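Local coordinates for peptidyl tryptophan dihydroxylase (Pseudomonas putida, PDB 7CTQ), which uses FAD to dihydroxylate a tryptophan residue within a protein substrate, a step essential for building the tryptophylquinone cofactor of quinohemoprotein amine dehydrogenase, at residues L315-A318 with R319-R322; R423-L426 with L427-L431; E297-G300 with L301-F305. All coordinates share one frame; numbering follows the deposited sequence.

Interaction 1: residues L315-A318 with R319-R322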
ATOM      1  N   LEU A 315      -7.200  -3.295  -6.113  1.00 33.38           N
ATOM      2  CA  LEU A 315      -7.802  -2.946  -7.389  1.00 28.55           C
ATOM      3  C   LEU A 315      -7.928  -1.440  -7.543  1.00 27.79           C
ATOM      4  O   LEU A 315      -7.730  -0.906  -8.648  1.00 30.24           O
ATOM      5  CB  LEU A 315      -9.168  -3.627  -7.526  1.00 28.31           C
ATOM      6  CG  LEU A 315      -9.097  -5.136  -7.786  1.00 29.97           C
ATOM      7  CD1 LEU A 315     -10.491  -5.749  -7.798  1.00 37.85           C
ATOM      8  CD2 LEU A 315      -8.372  -5.439  -9.107  1.00 33.78           C
ATOM      9  N   ARG A 316      -8.260  -0.734  -6.456  1.00 30.50           N
ATOM     10  CA  ARG A 316      -8.367   0.722  -6.540  1.00 36.10           C
ATOM     11  C   ARG A 316      -7.013   1.353  -6.847  1.00 37.39           C
ATOM     12  O   ARG A 316      -6.890   2.191  -7.752  1.00 32.54           O
ATOM     13  CB  ARG A 316      -8.940   1.299  -5.247  1.00 39.29           C
ATOM     14  CG  ARG A 316      -8.992   2.831  -5.277  1.00 39.02           C
ATOM     15  CD  ARG A 316      -9.450   3.437  -3.961  1.00 45.54           C
ATOM     16  NE  ARG A 316      -9.164   4.870  -3.920  1.00 58.95           N
ATOM     17  CZ  ARG A 316      -9.922   5.808  -4.490  1.00 66.78           C
ATOM     18  NH1 ARG A 316     -11.026   5.472  -5.155  1.00 50.33           N
ATOM     19  NH2 ARG A 316      -9.575   7.088  -4.396  1.00 69.54           N
ATOM     20  N   PHE A 317      -5.976   0.951  -6.113  1.00 31.01           N
ATOM     21  CA  PHE A 317      -4.663   1.522  -6.373  1.00 30.67           C
ATOM     22  C   PHE A 317      -4.149   1.136  -7.753  1.00 31.00           C
ATOM     23  O   PHE A 317      -3.470   1.942  -8.400  1.00 32.08           O
ATOM     24  CB  PHE A 317      -3.692   1.115  -5.264  1.00 30.62           C
ATOM     25  CG  PHE A 317      -4.100   1.622  -3.905  1.00 31.81           C
ATOM     26  CD1 PHE A 317      -4.722   2.868  -3.779  1.00 36.71           C
ATOM     27  CD2 PHE A 317      -3.901   0.845  -2.759  1.00 33.47           C
ATOM     28  CE1 PHE A 317      -5.115   3.345  -2.547  1.00 39.02           C
ATOM     29  CE2 PHE A 317      -4.293   1.314  -1.507  1.00 35.74           C
ATOM     30  CZ  PHE A 317      -4.900   2.565  -1.395  1.00 38.52           C
ATOM     31  N   ALA A 318      -4.482  -0.070  -8.233  1.00 32.11           N
ATOM     32  CA  ALA A 318      -4.058  -0.483  -9.571  1.00 29.32           C
ATOM     33  C   ALA A 318      -4.680   0.401 -10.642  1.00 33.23           C
ATOM     34  O   ALA A 318      -4.029   0.741 -11.639  1.00 30.03           O
ATOM     35  CB  ALA A 318      -4.430  -1.947  -9.819  1.00 28.93           C
ATOM     36  N   ARG A 319      -5.954   0.760 -10.463  1.00 27.90           N
ATOM     37  CA  ARG A 319      -6.638   1.611 -11.431  1.00 31.72           C
ATOM     38  C   ARG A 319      -6.163   3.053 -11.350  1.00 29.77           C
ATOM     39  O   ARG A 319      -6.126   3.751 -12.369  1.00 33.30           O
ATOM     40  CB  ARG A 319      -8.149   1.554 -11.208  1.00 31.37           C
ATOM     41  CG  ARG A 319      -8.757   0.217 -11.596  1.00 33.90           C
ATOM     42  CD  ARG A 319     -10.273   0.150 -11.309  1.00 33.96           C
ATOM     43  NE  ARG A 319     -10.773  -1.187 -11.618  1.00 34.73           N
ATOM     44  CZ  ARG A 319     -11.342  -2.020 -10.747  1.00 35.15           C
ATOM     45  NH1 ARG A 319     -11.518  -1.671  -9.477  1.00 38.90           N
ATOM     46  NH2 ARG A 319     -11.745  -3.211 -11.159  1.00 39.25           N
ATOM     47  N   ILE A 320      -5.830   3.521 -10.153  1.00 29.85           N
ATOM     48  CA  ILE A 320      -5.260   4.852 -10.029  1.00 35.20           C
ATOM     49  C   ILE A 320      -3.945   4.922 -10.786  1.00 35.47           C
ATOM     50  O   ILE A 320      -3.691   5.872 -11.535  1.00 34.77           O
ATOM     51  CB  ILE A 320      -5.098   5.216  -8.546  1.00 35.15           C
ATOM     52  CG1 ILE A 320      -6.473   5.551  -7.961  1.00 35.16           C
ATOM     53  CG2 ILE A 320      -4.128   6.383  -8.384  1.00 36.58           C
ATOM     54  CD1 ILE A 320      -6.468   5.822  -6.488  1.00 42.73           C
ATOM     55  N   GLY A 321      -3.116   3.886 -10.646  1.00 32.46           N
ATOM     56  CA  GLY A 321      -1.870   3.838 -11.391  1.00 30.95           C
ATOM     57  C   GLY A 321      -2.093   3.773 -12.887  1.00 36.83           C
ATOM     58  O   GLY A 321      -1.416   4.467 -13.655  1.00 31.76           O
ATOM     59  N   ARG A 322      -3.075   2.971 -13.314  1.00 35.57           N
ATOM     60  CA  ARG A 322      -3.417   2.882 -14.730  1.00 32.92           C
ATOM     61  C   ARG A 322      -3.716   4.255 -15.319  1.00 36.75           C
ATOM     62  O   ARG A 322      -3.266   4.585 -16.424  1.00 38.01           O
ATOM     63  CB  ARG A 322      -4.623   1.958 -14.908  1.00 31.10           C
ATOM     64  CG  ARG A 322      -5.265   2.037 -16.291  1.00 37.11           C
ATOM     65  CD  ARG A 322      -6.720   1.602 -16.243  1.00 35.31           C
ATOM     66  NE  ARG A 322      -7.537   2.598 -15.564  1.00 35.07           N
ATOM     67  CZ  ARG A 322      -8.732   2.349 -15.035  1.00 37.35           C
ATOM     68  NH1 ARG A 322      -9.257   1.130 -15.114  1.00 35.64           N
ATOM     69  NH2 ARG A 322      -9.401   3.321 -14.428  1.00 35.38           N
TER
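I320 lays its CD1 methyl over one face of the R316 guanidinium, one helical turn back. The two side chains cross obliquely, and the closest pair of atoms, R316 NE and I320 CD1, is 3.8 Å apart. On R316, CG stands anti to the backbone N (chi1 177°) and the chain runs extended to NE, which carries the flat group out to the level of that methyl. The same I320 CD1 lies near the plane of the F317 ring, at its edge, 4.4 Å from F317 CD1, so a single methyl meets both a cationic face and an aromatic rim.

R319 follows L315 in a different manner, with its extended aliphatic stem drawn past a carbonyl: R319 CG is 3.3 Å from L315 O. Farther out, R319 NH1 comes to 3.6 Å from L315 CB. The polar end finds its charge partner elsewhere, in a salt bridge from NH2 to D345. R322 turns one guanidinium face to R319 CB, which sits 3.8 Å above the plane and toward its rim, while R322 NH1 bonds the backbone oxygens of D345 and Q347. With an alanine in place of R319, D345 would probably be left without this salt-bridge mate and L315 without the stem beside it.

Backbone bonds fix the spacing, as from I320 N to R316 O (2.9 Å, 159° at the hydrogen). F317 also touches Q277 and S280 of helix 274-282. The i to i+4 pairing is that of a regular alpha-helix, here the long helix 299-327.

Interaction 2: residues R423-L426 with L427-L431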
ATOM      1  N   ARG A 423     -32.206  10.073   1.565  1.00 34.62           N
ATOM      2  CA  ARG A 423     -32.627  10.358   0.194  1.00 40.20           C
ATOM      3  C   ARG A 423     -31.442  10.642  -0.719  1.00 33.40           C
ATOM      4  O   ARG A 423     -31.433  10.230  -1.885  1.00 33.66           O
ATOM      5  CB  ARG A 423     -33.578  11.551   0.177  1.00 37.90           C
ATOM      6  CG  ARG A 423     -34.922  11.278   0.799  1.00 44.97           C
ATOM      7  CD  ARG A 423     -35.815  12.506   0.697  1.00 47.69           C
ATOM      8  NE  ARG A 423     -37.188  12.205   1.098  1.00 50.34           N
ATOM      9  CZ  ARG A 423     -38.127  11.731   0.282  1.00 49.60           C
ATOM     10  NH1 ARG A 423     -37.855  11.499  -0.994  1.00 47.21           N
ATOM     11  NH2 ARG A 423     -39.346  11.497   0.743  1.00 49.05           N
ATOM     12  N   ARG A 424     -30.458  11.389  -0.223  1.00 30.23           N
ATOM     13  CA  ARG A 424     -29.273  11.683  -1.026  1.00 33.14           C
ATOM     14  C   ARG A 424     -28.490  10.416  -1.346  1.00 35.24           C
ATOM     15  O   ARG A 424     -27.995  10.254  -2.462  1.00 31.24           O
ATOM     16  CB  ARG A 424     -28.384  12.683  -0.294  1.00 34.71           C
ATOM     17  CG  ARG A 424     -28.940  14.095  -0.260  1.00 30.35           C
ATOM     18  CD  ARG A 424     -27.854  15.081   0.128  1.00 37.07           C
ATOM     19  NE  ARG A 424     -27.185  14.703   1.375  1.00 39.77           N
ATOM     20  CZ  ARG A 424     -27.608  15.056   2.587  1.00 40.06           C
ATOM     21  NH1 ARG A 424     -28.709  15.793   2.718  1.00 37.01           N
ATOM     22  NH2 ARG A 424     -26.941  14.665   3.669  1.00 36.81           N
ATOM     23  N   TRP A 425     -28.346   9.513  -0.372  1.00 32.76           N
ATOM     24  CA  TRP A 425     -27.672   8.246  -0.647  1.00 29.89           C
ATOM     25  C   TRP A 425     -28.408   7.462  -1.729  1.00 30.77           C
ATOM     26  O   TRP A 425     -27.793   6.954  -2.670  1.00 28.72           O
ATOM     27  CB  TRP A 425     -27.553   7.420   0.640  1.00 34.84           C
ATOM     28  CG  TRP A 425     -26.703   6.196   0.495  1.00 29.72           C
ATOM     29  CD1 TRP A 425     -25.346   6.122   0.627  1.00 32.21           C
ATOM     30  CD2 TRP A 425     -27.151   4.870   0.182  1.00 31.23           C
ATOM     31  NE1 TRP A 425     -24.923   4.826   0.416  1.00 29.56           N
ATOM     32  CE2 TRP A 425     -26.012   4.042   0.144  1.00 33.83           C
ATOM     33  CE3 TRP A 425     -28.411   4.300  -0.063  1.00 31.84           C
ATOM     34  CZ2 TRP A 425     -26.092   2.669  -0.132  1.00 33.19           C
ATOM     35  CZ3 TRP A 425     -28.487   2.937  -0.336  1.00 30.06           C
ATOM     36  CH2 TRP A 425     -27.333   2.139  -0.365  1.00 28.93           C
ATOM     37  N   LEU A 426     -29.736   7.377  -1.629  1.00 29.97           N
ATOM     38  CA  LEU A 426     -30.488   6.605  -2.613  1.00 29.43           C
ATOM     39  C   LEU A 426     -30.323   7.178  -4.013  1.00 30.01           C
ATOM     40  O   LEU A 426     -30.283   6.433  -5.002  1.00 33.48           O
ATOM     41  CB  LEU A 426     -31.963   6.566  -2.223  1.00 27.97           C
ATOM     42  CG  LEU A 426     -32.228   5.784  -0.926  1.00 38.54           C
ATOM     43  CD1 LEU A 426     -33.650   6.036  -0.425  1.00 35.33           C
ATOM     44  CD2 LEU A 426     -31.982   4.295  -1.140  1.00 29.12           C
ATOM     45  N   LEU A 427     -30.271   8.500  -4.118  1.00 31.36           N
ATOM     46  CA  LEU A 427     -30.048   9.134  -5.415  1.00 35.76           C
ATOM     47  C   LEU A 427     -28.721   8.690  -6.004  1.00 37.93           C
ATOM     48  O   LEU A 427     -28.632   8.329  -7.182  1.00 28.96           O
ATOM     49  CB  LEU A 427     -30.062  10.649  -5.243  1.00 36.19           C
ATOM     50  CG  LEU A 427     -30.651  11.488  -6.357  1.00 46.18           C
ATOM     51  CD1 LEU A 427     -32.165  11.467  -6.226  1.00 55.07           C
ATOM     52  CD2 LEU A 427     -30.099  12.897  -6.265  1.00 46.62           C
ATOM     53  N   GLU A 428     -27.672   8.711  -5.182  1.00 28.78           N
ATOM     54  CA  GLU A 428     -26.353   8.317  -5.627  1.00 28.60           C
ATOM     55  C   GLU A 428     -26.284   6.842  -5.970  1.00 30.01           C
ATOM     56  O   GLU A 428     -25.388   6.442  -6.716  1.00 38.88           O
ATOM     57  CB  GLU A 428     -25.332   8.669  -4.547  1.00 30.87           C
ATOM     58  CG  GLU A 428     -25.168  10.176  -4.385  1.00 41.37           C
ATOM     59  CD  GLU A 428     -24.488  10.599  -3.080  1.00 50.46           C
ATOM     60  OE1 GLU A 428     -24.315   9.753  -2.170  1.00 53.78           O
ATOM     61  OE2 GLU A 428     -24.155  11.799  -2.960  1.00 45.92           O
ATOM     62  N   GLN A 429     -27.208   6.024  -5.457  1.00 29.26           N
ATOM     63  CA  GLN A 429     -27.231   4.611  -5.795  1.00 35.11           C
ATOM     64  C   GLN A 429     -28.151   4.309  -6.973  1.00 29.34           C
ATOM     65  O   GLN A 429     -28.295   3.140  -7.349  1.00 30.15           O
ATOM     66  CB  GLN A 429     -27.629   3.768  -4.576  1.00 29.48           C
ATOM     67  CG  GLN A 429     -26.751   4.015  -3.351  1.00 34.29           C
ATOM     68  CD  GLN A 429     -25.266   3.994  -3.668  1.00 39.34           C
ATOM     69  OE1 GLN A 429     -24.785   3.118  -4.378  1.00 39.69           O
ATOM     70  NE2 GLN A 429     -24.533   4.953  -3.132  1.00 46.51           N
ATOM     71  N   GLY A 430     -28.719   5.334  -7.603  1.00 32.42           N
ATOM     72  CA  GLY A 430     -29.492   5.135  -8.813  1.00 36.04           C
ATOM     73  C   GLY A 430     -30.993   5.090  -8.620  1.00 33.25           C
ATOM     74  O   GLY A 430     -31.717   4.810  -9.584  1.00 35.01           O
ATOM     75  N   LEU A 431     -31.483   5.327  -7.409  1.00 34.85           N
ATOM     76  CA  LEU A 431     -32.919   5.423  -7.161  1.00 38.53           C
ATOM     77  C   LEU A 431     -33.290   6.892  -7.295  1.00 44.10           C
ATOM     78  O   LEU A 431     -33.142   7.672  -6.351  1.00 47.06           O
ATOM     79  CB  LEU A 431     -33.288   4.877  -5.787  1.00 34.17           C
ATOM     80  CG  LEU A 431     -34.796   4.979  -5.509  1.00 40.81           C
ATOM     81  CD1 LEU A 431     -35.528   3.791  -6.104  1.00 39.63           C
ATOM     82  CD2 LEU A 431     -35.094   5.118  -4.029  1.00 41.96           C
TER
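L426 and L431 join across a Schellman motif, the C-terminal cap that ends helix 416-428. Its outer bond runs from L431 N to L426 O (2.9 Å), and its inner one from G430 N to L427 O (3.0 Å). G430 supplies the positive phi on which the reversal depends; a CB there would be jammed against the carbonyl oxygen of Q429. The apolar contact that often accompanies this motif is present too: the side chains of L426 and L431 lie side by side and point the same way, with L431 CD2 3.9 Å from L426 CB. W355 touches both leucines from a loop.

The other element is a CH-pi contact. Q429 holds its CG above the six-membered ring of W425, 3.3 Å from the centroid and just 3° off the ring normal. The indole reaches this place because W425 CG is anti to the backbone N (chi1 -172°), which carries the ring outward from the helix, where Q429 CG can come over one face. Beyond CG the glutamine chain bends at chi2 and brings its amide plane to 29° from the indole plane, with NE2 3.6 Å from W425 NE1. Q429 OE1 makes a weak hydrogen bond to T379 OG1, and the indole also touches V386 and L394.

Backbone and side chain thus work together at Q429: its N bonds W425 O (3.0 Å), and its CG is 3.2 Å from that same oxygen. L426 O takes the L431 N bond and a weak one from Q429 N, so the turn supplies donors to this helix-end oxygen, while a methylene lies over one face of the six-membered ring.

Interaction 3: residues E297-G300 with L301-F305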
ATOM      1  N   GLU A 297     -14.289 -17.541  17.495  1.00 34.19           N
ATOM      2  CA  GLU A 297     -15.448 -18.146  16.838  1.00 37.18           C
ATOM      3  C   GLU A 297     -15.886 -17.362  15.600  1.00 48.05           C
ATOM      4  O   GLU A 297     -16.606 -17.906  14.752  1.00 40.45           O
ATOM      5  CB  GLU A 297     -16.614 -18.280  17.841  1.00 40.57           C
ATOM      6  CG  GLU A 297     -17.246 -16.961  18.341  1.00 39.78           C
ATOM      7  CD  GLU A 297     -16.568 -16.401  19.593  1.00 50.11           C
ATOM      8  OE1 GLU A 297     -15.377 -16.709  19.818  1.00 43.05           O
ATOM      9  OE2 GLU A 297     -17.221 -15.656  20.362  1.00 51.81           O
ATOM     10  N   ARG A 298     -15.446 -16.107  15.472  0.51 42.95           N
ATOM     11  CA  ARG A 298     -15.779 -15.247  14.342  0.51 44.47           C
ATOM     12  C   ARG A 298     -14.610 -15.075  13.375  0.51 43.59           C
ATOM     13  O   ARG A 298     -14.578 -14.101  12.617  0.51 47.31           O
ATOM     14  CB  ARG A 298     -16.262 -13.888  14.853  0.51 43.77           C
ATOM     15  CG  ARG A 298     -17.257 -14.001  15.999  0.51 44.04           C
ATOM     16  CD  ARG A 298     -18.104 -12.749  16.158  0.51 52.51           C
ATOM     17  NE  ARG A 298     -19.442 -12.895  15.579  0.51 45.98           N
ATOM     18  CZ  ARG A 298     -20.469 -12.102  15.867  0.51 44.62           C
ATOM     19  NH1 ARG A 298     -21.645 -12.300  15.289  0.51 49.22           N
ATOM     20  NH2 ARG A 298     -20.322 -11.115  16.739  0.51 48.52           N
ATOM     21  N   ALA A 299     -13.657 -16.011  13.377  1.00 35.42           N
ATOM     22  CA  ALA A 299     -12.504 -15.905  12.488  1.00 36.90           C
ATOM     23  C   ALA A 299     -12.912 -15.903  11.011  1.00 40.47           C
ATOM     24  O   ALA A 299     -12.277 -15.235  10.186  1.00 35.37           O
ATOM     25  CB  ALA A 299     -11.532 -17.057  12.762  1.00 37.93           C
ATOM     26  N   GLY A 300     -13.926 -16.691  10.644  1.00 35.97           N
ATOM     27  CA  GLY A 300     -14.364 -16.679   9.257  1.00 39.63           C
ATOM     28  C   GLY A 300     -14.746 -15.283   8.800  1.00 34.37           C
ATOM     29  O   GLY A 300     -14.292 -14.809   7.751  1.00 36.39           O
ATOM     30  N   LEU A 301     -15.571 -14.597   9.596  1.00 35.60           N
ATOM     31  CA  LEU A 301     -15.955 -13.229   9.261  1.00 39.03           C
ATOM     32  C   LEU A 301     -14.744 -12.318   9.236  1.00 37.17           C
ATOM     33  O   LEU A 301     -14.575 -11.516   8.312  1.00 31.84           O
ATOM     34  CB  LEU A 301     -16.980 -12.702  10.257  1.00 34.25           C
ATOM     35  CG  LEU A 301     -18.359 -13.358  10.278  1.00 43.97           C
ATOM     36  CD1 LEU A 301     -19.157 -12.870  11.492  1.00 37.01           C
ATOM     37  CD2 LEU A 301     -19.096 -13.076   8.973  1.00 41.83           C
ATOM     38  N   ALA A 302     -13.888 -12.423  10.251  1.00 33.42           N
ATOM     39  CA  ALA A 302     -12.712 -11.569  10.304  1.00 31.89           C
ATOM     40  C   ALA A 302     -11.798 -11.827   9.121  1.00 33.61           C
ATOM     41  O   ALA A 302     -11.227 -10.889   8.552  1.00 33.10           O
ATOM     42  CB  ALA A 302     -11.961 -11.777  11.632  1.00 38.63           C
ATOM     43  N   ARG A 303     -11.650 -13.093   8.722  1.00 33.58           N
ATOM     44  CA  ARG A 303     -10.778 -13.385   7.591  1.00 25.54           C
ATOM     45  C   ARG A 303     -11.357 -12.813   6.308  1.00 30.31           C
ATOM     46  O   ARG A 303     -10.630 -12.215   5.504  1.00 30.66           O
ATOM     47  CB  ARG A 303     -10.553 -14.894   7.447  1.00 33.59           C
ATOM     48  CG  ARG A 303      -9.689 -15.514   8.569  1.00 47.21           C
ATOM     49  CD  ARG A 303      -9.848 -17.047   8.656  1.00 43.64           C
ATOM     50  NE  ARG A 303      -9.060 -17.709   7.620  1.00 47.56           N
ATOM     51  CZ  ARG A 303      -8.778 -19.008   7.592  1.00 61.43           C
ATOM     52  NH1 ARG A 303      -8.052 -19.497   6.595  1.00 57.12           N
ATOM     53  NH2 ARG A 303      -9.222 -19.816   8.551  1.00 55.21           N
ATOM     54  N   GLN A 304     -12.670 -12.973   6.115  1.00 31.92           N
ATOM     55  CA  GLN A 304     -13.312 -12.429   4.924  1.00 32.54           C
ATOM     56  C   GLN A 304     -13.206 -10.910   4.900  1.00 32.47           C
ATOM     57  O   GLN A 304     -12.953 -10.310   3.849  1.00 32.71           O
ATOM     58  CB  GLN A 304     -14.771 -12.871   4.869  1.00 31.80           C
ATOM     59  CG  GLN A 304     -15.502 -12.339   3.627  1.00 36.60           C
ATOM     60  CD  GLN A 304     -16.978 -12.691   3.609  1.00 43.55           C
ATOM     61  OE1 GLN A 304     -17.394 -13.648   4.248  1.00 43.65           O
ATOM     62  NE2 GLN A 304     -17.780 -11.908   2.873  1.00 40.59           N
ATOM     63  N   PHE A 305     -13.356 -10.270   6.060  1.00 31.57           N
ATOM     64  CA  PHE A 305     -13.252  -8.817   6.102  1.00 32.64           C
ATOM     65  C   PHE A 305     -11.888  -8.349   5.596  1.00 31.65           C
ATOM     66  O   PHE A 305     -11.799  -7.422   4.777  1.00 29.30           O
ATOM     67  CB  PHE A 305     -13.513  -8.307   7.527  1.00 27.87           C
ATOM     68  CG  PHE A 305     -13.561  -6.817   7.618  1.00 34.10           C
ATOM     69  CD1 PHE A 305     -12.397  -6.082   7.824  1.00 34.14           C
ATOM     70  CD2 PHE A 305     -14.763  -6.142   7.456  1.00 37.90           C
ATOM     71  CE1 PHE A 305     -12.423  -4.695   7.865  1.00 43.55           C
ATOM     72  CE2 PHE A 305     -14.806  -4.749   7.512  1.00 43.56           C
ATOM     73  CZ  PHE A 305     -13.631  -4.024   7.707  1.00 45.47           C
TER
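R298 presents its guanidinium obliquely to the CD1 methyl of L301, 4.1 Å from R298 NE to L301 CD1, where helix 299-327 begins. R298 occupies the N-cap position. Its side chain was modelled in two conformers, so this approach, and the salt bridge from NH1 to D372, describe one of them and are less certain than the backbone. The F305 ring takes no part in the cap and packs on P364, L366 and V371. L301 touches V371 and E373, so L301 and F305 rest against strand 370-378, and F305 against 359-367 as well, while A299 and A302 touch L292 of helix 285-294.

The N-cap carbonyl opens the helical bonding. A302 N lies in the plane of the R298 carbonyl, 3.0 Å from R298 O and nearly straight at 168°. The next donors follow in step, with Q304 N 2.9 Å from G300 O. Q304 CB rests 3.5 Å from that oxygen, and its amide is extended away to a hydrogen bond from NE2 to Q308 OE1.

R303 makes the tightest approach. CG is anti to the carbonyl carbon, beside the backbone N (chi1 -70°), which swings the aliphatic stem back over the preceding turn before the chain bends at chi3. That puts R303 CG 3.1 Å from A299 O, the oxygen to which R303 N already donates at 2.7 Å.

Interactions 3 and 1 sit on the same helix, 299-327: interaction 3 at its N-terminal start and interaction 1 farther along, with centres 27 Å apart and nearest atoms about 13 Å apart. Interaction 2 closes a separate helix, 416-428, near the C-terminus of the chain; its centre is 26 Å from that of interaction 1 and 30 Å from that of interaction 3, and none of the three touches another. Of the residues described, F317 in interaction 1 has its side chain about 9 Å from the bound FAD. Interaction 2, centred 31 Å from the middle of the chain, is the most peripheral of the three.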